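Local coordinates for conjugal transfer protein TRWB (Escherichia coli, PDB 1E9R), which acts as the coupling protein of bacterial conjugation, probably as a ring-forming hexameric P-loop ATPase that binds DNA and drives its transfer, at residues G20-S25 / N412-K417; K28-T33 / G44-R49; L56-A61 / V341-S346; L360-V365 / R388-M393. All coordinates share one frame; numbering follows the deposited sequence.

Interactions 1 and 3 share the large mixed sheet: 23-24 is an outermost strand beside 415-419, then strand 404-408 intervenes before 339-342 and 56-59, and the two centres lie about 16 Å apart. Helix 26-33 of interaction 2 comes straight after strand 23-24 of interaction 1, the centres about 11 Å apart. Interaction 4, equally close to interaction 1 and joined to it through T21, belongs to a separate antiparallel sheet, where 362-368 sits between 16-18 and 384-390. Interactions 2, 3 and 4 follow in sequence between 25 and 412. A strand near the N-terminus thus joins the sheet's last strand beside the probable nucleotide-binding core; interactions 1, 3 and 4 also reach neighbouring subunits.

Interaction 1 (G20-S25 / N412-K417); sequences GTRIVS and NRPIAK. With SO4 (sulfate ion), chain J.
One edge of the large mixed sheet is made by I23 running parallel to I415, which links a short N-terminal strand to the last strand of the core. I415 N gives its hydrogen to R22 O at 2.7 Å, and I415 O takes one from V24 N at 2.8 Å, so both polar atoms of I415 are used on the 22-24 backbone. The side chains of I23 and I415 share one face, with I23 CG1 3.9 Å from I415 CG1, and T21 CG2 comes across I415 CD1 at about a right angle. P414 lies beyond: its CG meets V24 CB at 4.0 Å. Because the R22 chain bends at chi3 (-65°), its guanidinium lies with P414 CD over one face and turns NH2 to within 3.0 Å of N412 O; the N412 amide is tilted only 16° from it. Cutting R22 back to an alanine here would probably take the flat cover off P414 CD and leave the N412 loop without its neighbour. A water joins R22 N to R413 O. At the far end S25 is the N-cap of helix 26-33: its OG accepts from K28 N and donates to sulfate O4 at 3.1 Å.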
# COMPACT_ATOMS: atom_id res chain seq x y z
N GLY B 20 -8.89 2.06 34.00
CA GLY B 20 -7.77 1.60 33.20
C GLY B 20 -6.96 0.47 33.81
O GLY B 20 -7.49 -0.38 34.54
N THR B 21 -5.67 0.45 33.51
CA THR B 21 -4.76 -0.57 33.99
C THR B 21 -4.25 -0.29 35.40
O THR B 21 -3.76 0.80 35.69
CB THR B 21 -3.54 -0.73 33.05
OG1 THR B 21 -3.98 -1.28 31.80
CG2 THR B 21 -2.49 -1.65 33.67
N ARG B 22 -4.35 -1.29 36.26
CA ARG B 22 -3.88 -1.16 37.63
C ARG B 22 -2.54 -1.86 37.73
O ARG B 22 -2.38 -2.96 37.22
CB ARG B 22 -4.86 -1.81 38.60
CG ARG B 22 -6.23 -1.16 38.65
CD ARG B 22 -7.20 -2.02 39.43
NE ARG B 22 -7.45 -3.30 38.77
CZ ARG B 22 -8.00 -4.36 39.37
NH1 ARG B 22 -8.35 -4.29 40.65
NH2 ARG B 22 -8.22 -5.47 38.69
N ILE B 23 -1.56 -1.22 38.34
CA ILE B 23 -0.28 -1.88 38.51
C ILE B 23 -0.13 -2.08 40.01
O ILE B 23 -0.41 -1.19 40.80
CB ILE B 23 0.91 -1.07 37.93
CG1 ILE B 23 2.20 -1.87 38.10
CG2 ILE B 23 0.98 0.30 38.57
CD1 ILE B 23 3.42 -1.28 37.41
N VAL B 24 0.28 -3.29 40.37
CA VAL B 24 0.40 -3.68 41.76
C VAL B 24 1.81 -4.23 41.96
O VAL B 24 2.56 -4.39 40.99
CB VAL B 24 -0.71 -4.74 42.04
CG1 VAL B 24 -0.14 -6.09 42.38
CG2 VAL B 24 -1.62 -4.24 43.09
N SER B 25 2.20 -4.48 43.21
CA SER B 25 3.53 -5.02 43.49
C SER B 25 3.51 -6.52 43.21
O SER B 25 2.45 -7.15 43.25
CB SER B 25 3.90 -4.79 44.96
OG SER B 25 3.19 -5.68 45.81
N ASN B 412 -9.78 -9.18 34.61
CA ASN B 412 -9.60 -7.98 35.42
C ASN B 412 -8.56 -8.17 36.51
O ASN B 412 -8.87 -8.21 37.69
CB ASN B 412 -10.95 -7.59 36.01
CG ASN B 412 -10.92 -6.26 36.68
OD1 ASN B 412 -10.30 -5.32 36.19
ND2 ASN B 412 -11.61 -6.15 37.81
N ARG B 413 -7.30 -8.29 36.09
CA ARG B 413 -6.19 -8.47 37.01
C ARG B 413 -5.21 -7.32 36.83
O ARG B 413 -4.96 -6.89 35.71
CB ARG B 413 -5.41 -9.74 36.69
CG ARG B 413 -6.24 -10.95 36.40
CD ARG B 413 -6.69 -11.62 37.65
NE ARG B 413 -7.35 -12.88 37.33
CZ ARG B 413 -7.77 -13.75 38.24
NH1 ARG B 413 -7.60 -13.50 39.54
NH2 ARG B 413 -8.36 -14.88 37.84
N PRO B 414 -4.66 -6.81 37.94
CA PRO B 414 -3.71 -5.72 37.75
C PRO B 414 -2.42 -6.34 37.20
O PRO B 414 -2.27 -7.56 37.20
CB PRO B 414 -3.55 -5.17 39.16
CG PRO B 414 -3.77 -6.38 40.02
CD PRO B 414 -4.95 -7.03 39.36
N ILE B 415 -1.50 -5.51 36.72
CA ILE B 415 -0.24 -6.01 36.19
C ILE B 415 0.82 -5.76 37.26
O ILE B 415 0.63 -4.92 38.15
CB ILE B 415 0.18 -5.29 34.89
CG1 ILE B 415 0.48 -3.82 35.19
CG2 ILE B 415 -0.90 -5.44 33.84
CD1 ILE B 415 1.01 -3.04 34.01
N ALA B 416 1.94 -6.48 37.17
CA ALA B 416 3.01 -6.33 38.13
C ALA B 416 4.40 -6.47 37.50
O ALA B 416 4.59 -7.28 36.60
CB ALA B 416 2.84 -7.37 39.23
N LYS B 417 5.35 -5.67 37.97
CA LYS B 417 6.72 -5.75 37.50
C LYS B 417 7.39 -6.70 38.47
O LYS B 417 7.57 -6.39 39.65
CB LYS B 417 7.38 -4.37 37.56
CG LYS B 417 8.81 -4.30 37.04
CD LYS B 417 9.35 -2.89 37.22
CE LYS B 417 10.82 -2.81 36.91
NZ LYS B 417 11.36 -1.44 37.15
S SO4 J . 2.12 -5.07 49.43
O1 SO4 J . 2.90 -6.32 49.37
O2 SO4 J . 0.69 -5.34 49.16
O3 SO4 J . 2.26 -4.47 50.78
O4 SO4 J . 2.60 -4.11 48.43
O HOH W 1 -5.13 -4.13 35.13

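Interaction 2 (K28-T33 / G44-R49); sequences KLKRMT and GVPMPR. With SO4 (sulfate ion), chain J.
T33 and P46 make the one hydrogen bond between helix 26-33 and the strand at 45-46: T33 OG1 donates to P46 O at 2.8 Å, in the carbonyl plane and onto a lone pair. With OG1 set between the backbone N and the carbonyl carbon (chi1 60°), the hydroxyl also lies beside the P46 ring, while the methyl CG2 is left to rest on P48 CG at 3.9 Å. One turn earlier L29 CG crosses V45 CG1 at about a right angle, 3.8 Å away. K30 stretches out fully over the start of the strand, its CE 3.5 Å from G44 O and 3.9 Å from V45 CG2. Further out, G44 N is held by E72, and L29 and V45 both back onto strand 415-419, at A416 and V418. The side of the helix turned from this packing carries R31, whose guanidinium lies with one face over K28 CA and grips a sulfate: NH1 donates to O2 at 2.9 Å, and NH2 adds weak bonds to O1 and O2. S25 OG binds the same ion, probably from the crystallisation liquor, by the N-terminal turns of a helix whose other side packs against the small hairpin of strands 41-42 and 45-46.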
# COMPACT_ATOMS: atom_id res chain seq x y z
N LYS B 28 1.81 -8.36 46.03
CA LYS B 28 0.36 -8.21 46.06
C LYS B 28 -0.36 -9.00 44.96
O LYS B 28 -1.47 -9.51 45.18
CB LYS B 28 -0.01 -6.73 45.98
CG LYS B 28 -1.50 -6.49 45.95
CD LYS B 28 -1.84 -5.04 46.18
CE LYS B 28 -3.34 -4.81 46.02
NZ LYS B 28 -3.67 -3.36 46.07
N LEU B 29 0.25 -9.11 43.78
CA LEU B 29 -0.38 -9.87 42.71
C LEU B 29 -0.41 -11.36 43.07
O LEU B 29 -1.43 -12.04 42.89
CB LEU B 29 0.39 -9.68 41.39
CG LEU B 29 -0.09 -10.45 40.15
CD1 LEU B 29 -1.54 -10.13 39.86
CD2 LEU B 29 0.80 -10.10 38.96
N LYS B 30 0.72 -11.86 43.59
CA LYS B 30 0.83 -13.26 43.99
C LYS B 30 -0.27 -13.53 45.01
O LYS B 30 -0.90 -14.59 45.03
CB LYS B 30 2.23 -13.52 44.61
CG LYS B 30 3.37 -13.20 43.64
CD LYS B 30 4.79 -13.39 44.18
CE LYS B 30 5.80 -12.96 43.11
NZ LYS B 30 7.22 -12.94 43.55
N ARG B 31 -0.52 -12.53 45.85
CA ARG B 31 -1.54 -12.61 46.88
C ARG B 31 -2.91 -12.75 46.23
O ARG B 31 -3.73 -13.58 46.64
CB ARG B 31 -1.49 -11.34 47.73
CG ARG B 31 -2.13 -11.43 49.10
CD ARG B 31 -2.06 -10.08 49.81
NE ARG B 31 -0.70 -9.59 49.90
CZ ARG B 31 -0.37 -8.32 49.74
NH1 ARG B 31 -1.31 -7.43 49.49
NH2 ARG B 31 0.90 -7.94 49.84
N MET B 32 -3.16 -11.94 45.21
CA MET B 32 -4.43 -11.93 44.50
C MET B 32 -4.71 -13.11 43.55
O MET B 32 -5.86 -13.50 43.37
CB MET B 32 -4.58 -10.63 43.71
CG MET B 32 -4.50 -9.37 44.54
SD MET B 32 -4.60 -7.88 43.51
CE MET B 32 -6.28 -7.96 42.99
N THR B 33 -3.67 -13.66 42.93
CA THR B 33 -3.88 -14.78 42.01
C THR B 33 -3.75 -16.11 42.72
O THR B 33 -4.14 -17.14 42.17
CB THR B 33 -2.88 -14.76 40.85
OG1 THR B 33 -1.54 -14.84 41.35
CG2 THR B 33 -3.01 -13.48 40.08
N GLY B 44 7.33 -16.43 39.15
CA GLY B 44 7.09 -16.49 40.58
C GLY B 44 5.66 -16.17 40.97
O GLY B 44 5.29 -16.29 42.14
N VAL B 45 4.85 -15.77 39.99
CA VAL B 45 3.46 -15.44 40.28
C VAL B 45 2.56 -16.60 39.89
O VAL B 45 2.62 -17.07 38.75
CB VAL B 45 2.99 -14.19 39.52
CG1 VAL B 45 1.60 -13.80 40.00
CG2 VAL B 45 3.97 -13.04 39.72
N PRO B 46 1.73 -17.08 40.82
CA PRO B 46 0.83 -18.19 40.51
C PRO B 46 -0.17 -17.79 39.44
O PRO B 46 -0.80 -16.74 39.50
CB PRO B 46 0.18 -18.52 41.85
CG PRO B 46 0.19 -17.22 42.56
CD PRO B 46 1.56 -16.66 42.22
N MET B 47 -0.31 -18.66 38.44
CA MET B 47 -1.20 -18.40 37.34
C MET B 47 -2.64 -18.82 37.64
O MET B 47 -2.89 -19.95 38.06
CB MET B 47 -0.67 -19.13 36.10
CG MET B 47 -1.60 -19.12 34.91
SD MET B 47 -0.70 -19.54 33.40
CE MET B 47 -1.67 -18.61 32.20
N PRO B 48 -3.59 -17.90 37.46
CA PRO B 48 -4.99 -18.23 37.71
C PRO B 48 -5.32 -19.46 36.90
O PRO B 48 -5.07 -19.50 35.70
CB PRO B 48 -5.73 -17.00 37.20
CG PRO B 48 -4.77 -15.91 37.52
CD PRO B 48 -3.44 -16.48 37.12
N ARG B 49 -5.87 -20.47 37.56
CA ARG B 49 -6.22 -21.71 36.90
C ARG B 49 -7.08 -21.51 35.65
O ARG B 49 -6.86 -22.17 34.64
CB ARG B 49 -6.98 -22.62 37.88
CG ARG B 49 -6.10 -23.46 38.77
CD ARG B 49 -5.87 -24.79 38.12
NE ARG B 49 -5.42 -25.77 39.09
CZ ARG B 49 -5.41 -27.08 38.86
NH1 ARG B 49 -5.82 -27.54 37.69
NH2 ARG B 49 -4.97 -27.91 39.80
S SO4 J . 2.12 -5.07 49.43
O1 SO4 J . 2.90 -6.32 49.37
O2 SO4 J . 0.69 -5.34 49.16
O3 SO4 J . 2.26 -4.47 50.78
O4 SO4 J . 2.60 -4.11 48.43

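Interaction 3 (L56-A61 / V341-S346); sequences LLVNGA and VVLGGS
V58 and V341 point to the same face of the sheet, N59 and V342 to the other, as paired residues of neighbouring strands do. On the V58 face the apolar branches fit together at a slant: L56 CD1 leans over to V341 CG2 at 3.8 Å, and V58 CG1, placed anti to its own N (chi1 -178°), reaches L343 CD1 at 4.1 Å. Helix 66-79 covers this layer, with L73, L70 and L69 on L56, V58 and V341. On the opposite face N59 and V342 both meet M356 of helix 350-360, and N59 ND2 is tied to L315 O in the strand on the far side of 56-59. The backbones are stitched alternately. V341 N donates to L57 O at 3.0 Å, N59 N to V341 O at 2.8 Å, and L343 N to N59 O at 2.7 Å in an almost straight bond (175°). Where the strands end, A61 N still makes a weak bond to G344 O. G60 CA sits 3.9 Å from L343 CB, and a beta carbon on G60 would run into that atom, crowding L343. A61 CB, pointing toward the other segment, lies 3.9 Å from S346 N; S346 OG bonds to F337 O of the third subunit. G60, whose O accepts from K66 NZ, is consistent with the first glycine of a Walker A P-loop. The strand leading into it, flanked in parallel by 339-342 and 309-315, is consistent with the P-loop strand of a RecA-like ATPase core, as in the ring helicases and F1-ATPase it resembles.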
# COMPACT_ATOMS: atom_id res chain seq x y z
N LEU B 56 -0.89 -18.11 27.06
CA LEU B 56 0.06 -17.09 27.47
C LEU B 56 1.08 -16.75 26.39
O LEU B 56 1.75 -17.64 25.84
CB LEU B 56 0.82 -17.58 28.70
CG LEU B 56 1.85 -16.61 29.29
CD1 LEU B 56 1.11 -15.47 29.98
CD2 LEU B 56 2.74 -17.32 30.29
N LEU B 57 1.21 -15.46 26.11
CA LEU B 57 2.16 -14.98 25.12
C LEU B 57 3.31 -14.29 25.85
O LEU B 57 3.09 -13.33 26.57
CB LEU B 57 1.46 -14.01 24.16
CG LEU B 57 2.29 -13.50 22.98
CD1 LEU B 57 2.80 -14.68 22.16
CD2 LEU B 57 1.44 -12.60 22.12
N VAL B 58 4.53 -14.79 25.68
CA VAL B 58 5.70 -14.20 26.34
C VAL B 58 6.49 -13.39 25.33
O VAL B 58 7.25 -13.93 24.54
CB VAL B 58 6.61 -15.29 26.93
CG1 VAL B 58 7.77 -14.65 27.64
CG2 VAL B 58 5.82 -16.16 27.88
N ASN B 59 6.31 -12.07 25.38
CA ASN B 59 6.94 -11.15 24.44
C ASN B 59 8.20 -10.45 24.99
O ASN B 59 8.17 -9.83 26.05
CB ASN B 59 5.88 -10.11 24.02
CG ASN B 59 6.26 -9.33 22.78
OD1 ASN B 59 5.70 -8.27 22.53
ND2 ASN B 59 7.20 -9.84 21.99
N GLY B 60 9.30 -10.55 24.25
CA GLY B 60 10.53 -9.92 24.69
C GLY B 60 11.68 -10.12 23.72
O GLY B 60 11.77 -11.16 23.06
N ALA B 61 12.56 -9.13 23.64
CA ALA B 61 13.72 -9.19 22.76
C ALA B 61 14.68 -10.30 23.18
O ALA B 61 14.47 -10.94 24.21
CB ALA B 61 14.45 -7.84 22.76
N VAL B 341 2.97 -11.44 28.85
CA VAL B 341 4.15 -11.13 29.64
C VAL B 341 5.04 -10.30 28.73
O VAL B 341 5.32 -10.68 27.59
CB VAL B 341 4.93 -12.39 30.07
CG1 VAL B 341 6.15 -11.97 30.88
CG2 VAL B 341 4.05 -13.30 30.91
N VAL B 342 5.47 -9.14 29.23
CA VAL B 342 6.33 -8.24 28.49
C VAL B 342 7.70 -8.20 29.14
O VAL B 342 7.83 -7.74 30.27
CB VAL B 342 5.73 -6.81 28.47
CG1 VAL B 342 6.71 -5.84 27.84
CG2 VAL B 342 4.41 -6.80 27.71
N LEU B 343 8.72 -8.69 28.44
CA LEU B 343 10.09 -8.70 28.96
C LEU B 343 10.85 -7.51 28.38
O LEU B 343 12.06 -7.37 28.58
CB LEU B 343 10.81 -9.99 28.59
CG LEU B 343 10.52 -11.20 29.48
CD1 LEU B 343 9.04 -11.36 29.66
CD2 LEU B 343 11.10 -12.44 28.85
N GLY B 344 10.12 -6.68 27.65
CA GLY B 344 10.71 -5.49 27.06
C GLY B 344 11.57 -5.65 25.81
O GLY B 344 12.42 -6.55 25.72
N GLY B 345 11.34 -4.75 24.85
CA GLY B 345 12.10 -4.75 23.61
C GLY B 345 13.49 -4.12 23.77
O GLY B 345 13.95 -3.83 24.89
N SER B 346 14.16 -3.92 22.64
CA SER B 346 15.49 -3.33 22.63
C SER B 346 15.29 -1.84 22.40
O SER B 346 14.28 -1.44 21.83
CB SER B 346 16.31 -3.95 21.49
OG SER B 346 17.63 -3.46 21.46

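Interaction 4 (L360-V365 / R388-M393)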
# COMPACT_ATOMS: atom_id res chain seq x y z
N LEU B 360 0.18 -2.71 27.57
CA LEU B 360 0.08 -2.65 29.02
C LEU B 360 -1.08 -1.71 29.37
O LEU B 360 -1.82 -1.94 30.32
CB LEU B 360 1.40 -2.17 29.63
CG LEU B 360 2.36 -3.24 30.20
CD1 LEU B 360 2.03 -4.60 29.68
CD2 LEU B 360 3.78 -2.89 29.85
N GLY B 361 -1.22 -0.64 28.58
CA GLY B 361 -2.32 0.28 28.78
C GLY B 361 -2.13 1.50 29.64
O GLY B 361 -1.12 1.63 30.33
N GLU B 362 -3.11 2.40 29.58
CA GLU B 362 -3.11 3.64 30.36
C GLU B 362 -4.09 3.53 31.52
O GLU B 362 -4.90 2.60 31.60
CB GLU B 362 -3.59 4.83 29.53
CG GLU B 362 -2.97 5.04 28.17
CD GLU B 362 -3.35 6.40 27.60
OE1 GLU B 362 -4.55 6.76 27.62
OE2 GLU B 362 -2.43 7.11 27.12
N HIS B 363 -4.03 4.52 32.40
CA HIS B 363 -4.95 4.59 33.52
C HIS B 363 -5.37 6.05 33.65
O HIS B 363 -4.66 6.94 33.19
CB HIS B 363 -4.29 4.07 34.83
CG HIS B 363 -3.12 4.87 35.31
ND1 HIS B 363 -2.24 4.39 36.26
CD2 HIS B 363 -2.70 6.13 35.02
CE1 HIS B 363 -1.33 5.32 36.53
NE2 HIS B 363 -1.59 6.38 35.79
N GLU B 364 -6.56 6.30 34.20
CA GLU B 364 -6.98 7.67 34.41
C GLU B 364 -6.84 7.80 35.92
O GLU B 364 -7.25 6.91 36.67
CB GLU B 364 -8.41 7.90 33.95
CG GLU B 364 -8.73 9.37 33.84
CD GLU B 364 -9.91 9.64 32.96
OE1 GLU B 364 -10.98 9.06 33.22
OE2 GLU B 364 -9.76 10.44 32.01
N VAL B 365 -6.26 8.91 36.36
CA VAL B 365 -5.94 9.12 37.76
C VAL B 365 -6.13 10.57 38.22
O VAL B 365 -6.12 11.48 37.40
CB VAL B 365 -4.46 8.66 37.93
CG1 VAL B 365 -3.76 9.48 38.95
CG2 VAL B 365 -4.40 7.17 38.26
N ARG B 388 -4.66 11.20 32.17
CA ARG B 388 -4.57 9.90 31.49
C ARG B 388 -3.09 9.71 31.14
O ARG B 388 -2.45 10.63 30.64
CB ARG B 388 -5.38 9.90 30.21
CG ARG B 388 -6.82 9.49 30.37
CD ARG B 388 -7.50 9.66 29.03
NE ARG B 388 -6.57 9.27 27.97
CZ ARG B 388 -6.38 9.97 26.86
NH1 ARG B 388 -7.06 11.09 26.65
NH2 ARG B 388 -5.51 9.54 25.95
N GLU B 389 -2.56 8.52 31.41
CA GLU B 389 -1.16 8.23 31.14
C GLU B 389 -0.86 6.74 31.07
O GLU B 389 -1.63 5.91 31.56
CB GLU B 389 -0.27 8.87 32.22
CG GLU B 389 -0.86 8.83 33.62
CD GLU B 389 0.09 9.38 34.68
OE1 GLU B 389 0.72 10.44 34.43
OE2 GLU B 389 0.18 8.76 35.77
N ARG B 390 0.27 6.41 30.45
CA ARG B 390 0.71 5.02 30.31
C ARG B 390 1.18 4.53 31.66
O ARG B 390 1.96 5.20 32.33
CB ARG B 390 1.88 4.89 29.33
CG ARG B 390 1.56 5.12 27.87
CD ARG B 390 0.57 4.09 27.33
NE ARG B 390 0.11 4.46 26.00
CZ ARG B 390 0.86 4.41 24.90
NH1 ARG B 390 2.13 4.00 24.96
NH2 ARG B 390 0.36 4.82 23.74
N VAL B 391 0.70 3.37 32.07
CA VAL B 391 1.13 2.81 33.33
C VAL B 391 2.64 2.57 33.20
O VAL B 391 3.42 2.82 34.12
CB VAL B 391 0.37 1.50 33.61
CG1 VAL B 391 0.95 0.78 34.82
CG2 VAL B 391 -1.11 1.81 33.84
N VAL B 392 3.04 2.10 32.02
CA VAL B 392 4.45 1.83 31.72
C VAL B 392 4.82 2.57 30.44
O VAL B 392 4.20 2.35 29.40
CB VAL B 392 4.70 0.33 31.46
CG1 VAL B 392 6.18 0.09 31.21
CG2 VAL B 392 4.20 -0.50 32.64
N MET B 393 5.80 3.46 30.53
CA MET B 393 6.26 4.25 29.38
C MET B 393 7.09 3.41 28.43
O MET B 393 7.77 2.47 28.84
CB MET B 393 7.11 5.42 29.84
CG MET B 393 6.38 6.73 30.04
SD MET B 393 7.50 7.98 30.70
CE MET B 393 8.28 8.63 29.21
O HOH W 2 1.42 1.24 29.81
O HOH W 3 -2.26 6.08 24.08
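H363 and E389 meet twice, through backbone and side chain, as the hydrogen-bonded pair of two antiparallel strands. H363 N donates to E389 O at 2.9 Å and E389 N returns a bond to H363 O; one step beyond the strand, V391 N reaches G361 O at 3.1 Å, where G361 leaves helix 350-360. Between the side chains H363 NE2 gives a nearly straight bond (173°) to E389 OE2, 3.0 Å away, in the ring plane and on the anti lone pair. Ring and carboxylate are almost coplanar. Chi1 values of 64° and 37° set both CG atoms between N and carbonyl carbon, bringing the groups together on one face. V365 CG2 covers a face of the ring, F14 meets it edge-to-face, and V391 CG2 lies 3.7 Å from ND1. A phenylalanine in place of H363 is likely to leave E389 OE2 without its NE2-H donor. A salt-bridge network joins E362 to R388 and R390. R388 NE makes a salt bridge to E362 OE1 at 3.2 Å, on its syn side and somewhat out of the carboxylate plane, with a weak second bond from NH2. E362 OE2 makes a long ion pair to R390 NE at 3.8 Å and is bridged weakly by water to R390, also held by S357 and E354. Apolar contact closes the end, L360 CD2 on V392 CG2 at 3.7 Å. E362 probably offsets part of the charge of R388 and R390, and pairing with H363 and R367 probably keeps the buried E389 carboxylate charged and the ring's rotation fixed.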